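Local coordinates for mutual gliding-motility protein MglA (Myxococcus xanthus DK 1622, PDB 6H17), which binds and hydrolyses GTP as an intracellular switch that coordinates the two gliding motilities of the bacterium and controls the direction and speed of movement, at residues 18-23 with 111-116. Residues are numbered along the deposited sequence; the frame is centred on the assembly and turned at random. Where two conformers were deposited one is given.
Sequences YGPGLC and EANMES. With GSP (5'-guanosine-diphosphate-monothiophosphate), chain C.
Pro20 packs its ring against one face of helix 110-125, touching Ala112 and Asn113 on one turn and Ser116 on the next. Its CB lies 3.9 Å from Ala112 CB, and its CG comes to 3.3 Å from Asn113 OD1, the two side chains crossing at a slant. Ser116 closes the other end of the ring, with CB 3.9 Å from Pro20 CD. The hydroxyl of Ser116 is swung anti to its backbone N (chi1 -177°), which carries OG over the Gly19-Pro20 peptide, 3.2 Å from Gly19 C; the proline nitrogen there has no hydrogen to offer it. Beyond this, the Tyr18 ring presents an edge to the helix, and its CE2 sits 3.5 Å from Ser116 O, near the ring plane.

Polar anchors lie in the second shell. Asn119 and Asn123, further along the same helix, hydrogen-bond to Tyr18 OH, while Asn113 ND2 is held by Asp104 O at the end of strand 98-104. Gly19 adopts backbone angles (145°/172°) at which a CB would collide with the preceding carbonyl. From Pro20 the chain enters a type II turn, closed by Cys23 N on Pro20 O at 3.3 Å, and on its far side Leu22 N makes a weak hydrogen bond of 3.1 Å to O3B of the bound GTP analogue.

Residues 19-23 thus form the first part of the P-loop of this small GTPase, directly after strand 10-18, with the helix at their back and the nucleotide in front. Across the contact the helix meets the loop through apolar and van der Waals packing, whereas the amides of Leu22 and Cys23 are turned to the phosphates.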
loop_
_atom_site.group_PDB
_atom_site.type_symbol
_atom_site.label_atom_id
_atom_site.label_comp_id
_atom_site.label_asym_id
_atom_site.label_seq_id
_atom_site.Cartn_x
_atom_site.Cartn_y
_atom_site.Cartn_z
ATOM N N TYR A 18 -0.395 3.876 -0.328
ATOM C CA TYR A 18 -0.558 5.237 -0.816
ATOM C C TYR A 18 -1.801 5.831 -0.183
ATOM O O TYR A 18 -2.644 5.103 0.343
ATOM C CB TYR A 18 -0.741 5.201 -2.340
ATOM C CG TYR A 18 -0.159 6.334 -3.146
ATOM C CD1 TYR A 18 1.152 6.306 -3.558
ATOM C CD2 TYR A 18 -0.941 7.398 -3.537
ATOM C CE1 TYR A 18 1.678 7.308 -4.320
ATOM C CE2 TYR A 18 -0.426 8.430 -4.305
ATOM C CZ TYR A 18 0.899 8.372 -4.694
ATOM O OH TYR A 18 1.469 9.343 -5.493
ATOM N N GLY A 19 -1.940 7.154 -0.237
ATOM C CA GLY A 19 -3.109 7.818 0.294
ATOM C C GLY A 19 -2.746 9.153 0.901
ATOM O O GLY A 19 -1.575 9.480 1.062
ATOM N N PRO A 20 -3.743 9.937 1.275
ATOM C CA PRO A 20 -3.495 11.331 1.677
ATOM C C PRO A 20 -2.836 11.424 3.048
ATOM O O PRO A 20 -2.672 10.444 3.773
ATOM C CB PRO A 20 -4.898 11.945 1.646
ATOM C CG PRO A 20 -5.797 10.803 1.920
ATOM C CD PRO A 20 -5.179 9.617 1.220
ATOM N N GLY A 21 -2.446 12.639 3.412
ATOM C CA GLY A 21 -1.816 12.843 4.701
ATOM C C GLY A 21 -2.631 12.279 5.830
ATOM O O GLY A 21 -3.858 12.417 5.855
ATOM N N LEU A 22 -1.962 11.628 6.772
ATOM C CA LEU A 22 -2.552 11.160 8.022
ATOM C C LEU A 22 -3.665 10.137 7.819
ATOM O O LEU A 22 -4.477 9.927 8.726
ATOM C CB LEU A 22 -3.014 12.336 8.907
ATOM C CG LEU A 22 -1.883 13.292 9.308
ATOM C CD1 LEU A 22 -2.473 14.526 10.043
ATOM C CD2 LEU A 22 -0.820 12.621 10.152
ATOM N N CYS A 23 -3.695 9.422 6.700
ATOM C CA CYS A 23 -4.816 8.533 6.420
ATOM C C CYS A 23 -4.714 7.157 7.071
ATOM O O CYS A 23 -5.739 6.474 7.171
ATOM C CB CYS A 23 -5.014 8.379 4.920
ATOM S SG CYS A 23 -3.675 7.471 4.100
ATOM N N GLU A 111 -12.058 15.114 -0.255
ATOM C CA GLU A 111 -11.338 15.780 -1.333
ATOM C C GLU A 111 -9.890 15.324 -1.353
ATOM O O GLU A 111 -9.317 15.115 -2.421
ATOM C CB GLU A 111 -11.413 17.300 -1.203
ATOM C CG GLU A 111 -12.689 17.902 -1.773
ATOM C CD GLU A 111 -12.503 19.341 -2.233
ATOM O OE1 GLU A 111 -11.342 19.794 -2.333
ATOM O OE2 GLU A 111 -13.517 20.022 -2.493
ATOM N N ALA A 112 -9.276 15.200 -0.170
ATOM C CA ALA A 112 -7.894 14.759 -0.091
ATOM C C ALA A 112 -7.749 13.335 -0.605
ATOM O O ALA A 112 -6.771 13.020 -1.290
ATOM C CB ALA A 112 -7.376 14.898 1.339
ATOM N N ASN A 113 -8.722 12.460 -0.303
ATOM C CA ASN A 113 -8.717 11.117 -0.873
ATOM C C ASN A 113 -8.715 11.175 -2.391
ATOM O O ASN A 113 -7.934 10.493 -3.052
ATOM C CB ASN A 113 -9.958 10.330 -0.455
ATOM C CG ASN A 113 -9.942 9.888 0.990
ATOM O OD1 ASN A 113 -8.884 9.605 1.562
ATOM N ND2 ASN A 113 -11.127 9.761 1.572
ATOM N N MET A 114 -9.592 12.002 -2.969
ATOM C CA MET A 114 -9.692 12.048 -4.424
ATOM C C MET A 114 -8.437 12.629 -5.051
ATOM O O MET A 114 -7.984 12.144 -6.095
ATOM C CB MET A 114 -10.904 12.872 -4.818
ATOM C CG MET A 114 -12.194 12.208 -4.461
ATOM S SD MET A 114 -13.572 13.314 -4.751
ATOM C CE MET A 114 -14.887 12.113 -4.775
ATOM N N GLU A 115 -7.870 13.671 -4.444
ATOM C CA GLU A 115 -6.629 14.239 -4.958
ATOM C C GLU A 115 -5.517 13.202 -4.936
ATOM O O GLU A 115 -4.763 13.052 -5.904
ATOM C CB GLU A 115 -6.238 15.468 -4.131
ATOM C CG GLU A 115 -4.843 16.045 -4.454
ATOM C CD GLU A 115 -4.883 17.225 -5.400
ATOM O OE1 GLU A 115 -4.130 18.195 -5.162
ATOM O OE2 GLU A 115 -5.667 17.184 -6.373
ATOM N N SER A 116 -5.396 12.474 -3.831
ATOM C CA SER A 116 -4.344 11.477 -3.714
ATOM C C SER A 116 -4.533 10.322 -4.691
ATOM O O SER A 116 -3.553 9.814 -5.234
ATOM C CB SER A 116 -4.268 10.976 -2.275
ATOM O OG SER A 116 -3.222 10.049 -2.107
HETATM P PG GSP C . 1.615 10.452 6.425
HETATM O O3B GSP C . 0.386 9.710 7.249
HETATM S S1G GSP C . 1.528 12.263 6.907
HETATM O O2G GSP C . 2.898 9.705 6.842
HETATM O O3G GSP C . 1.322 10.189 4.945
HETATM P PB GSP C . -0.003 8.185 7.431
HETATM O O1B GSP C . -0.955 7.765 6.376
HETATM O O2B GSP C . 1.210 7.348 7.588
HETATM P PA GSP C . -0.590 7.479 10.177
HETATM O O1A GSP C . -0.674 6.043 9.961
HETATM O O2A GSP C . 0.601 8.010 10.847
HETATM O O3A GSP C . -0.828 8.262 8.813
HETATM O "O5'" GSP C . -1.923 7.884 10.957
HETATM C "C5'" GSP C . -2.187 9.243 11.269
HETATM C "C4'" GSP C . -3.073 9.340 12.505
HETATM O "O4'" GSP C . -4.340 8.706 12.239
HETATM C "C3'" GSP C . -2.476 8.627 13.690
HETATM O "O3'" GSP C . -2.742 9.366 14.871
HETATM C "C2'" GSP C . -3.197 7.282 13.760
HETATM O "O2'" GSP C . -3.279 6.705 15.030
HETATM C "C1'" GSP C . -4.569 7.701 13.214
HETATM N N9 GSP C . -5.334 6.614 12.616
HETATM C C8 GSP C . -4.888 5.763 11.654
HETATM N N7 GSP C . -5.861 4.883 11.340
HETATM C C5 GSP C . -6.943 5.191 12.124
HETATM C C6 GSP C . -8.211 4.625 12.250
HETATM O O6 GSP C . -8.637 3.647 11.591
HETATM N N1 GSP C . -9.032 5.200 13.169
HETATM C C2 GSP C . -8.665 6.284 13.924
HETATM N N2 GSP C . -9.533 6.791 14.782
HETATM N N3 GSP C . -7.438 6.846 13.824
HETATM C C4 GSP C . -6.614 6.272 12.928
#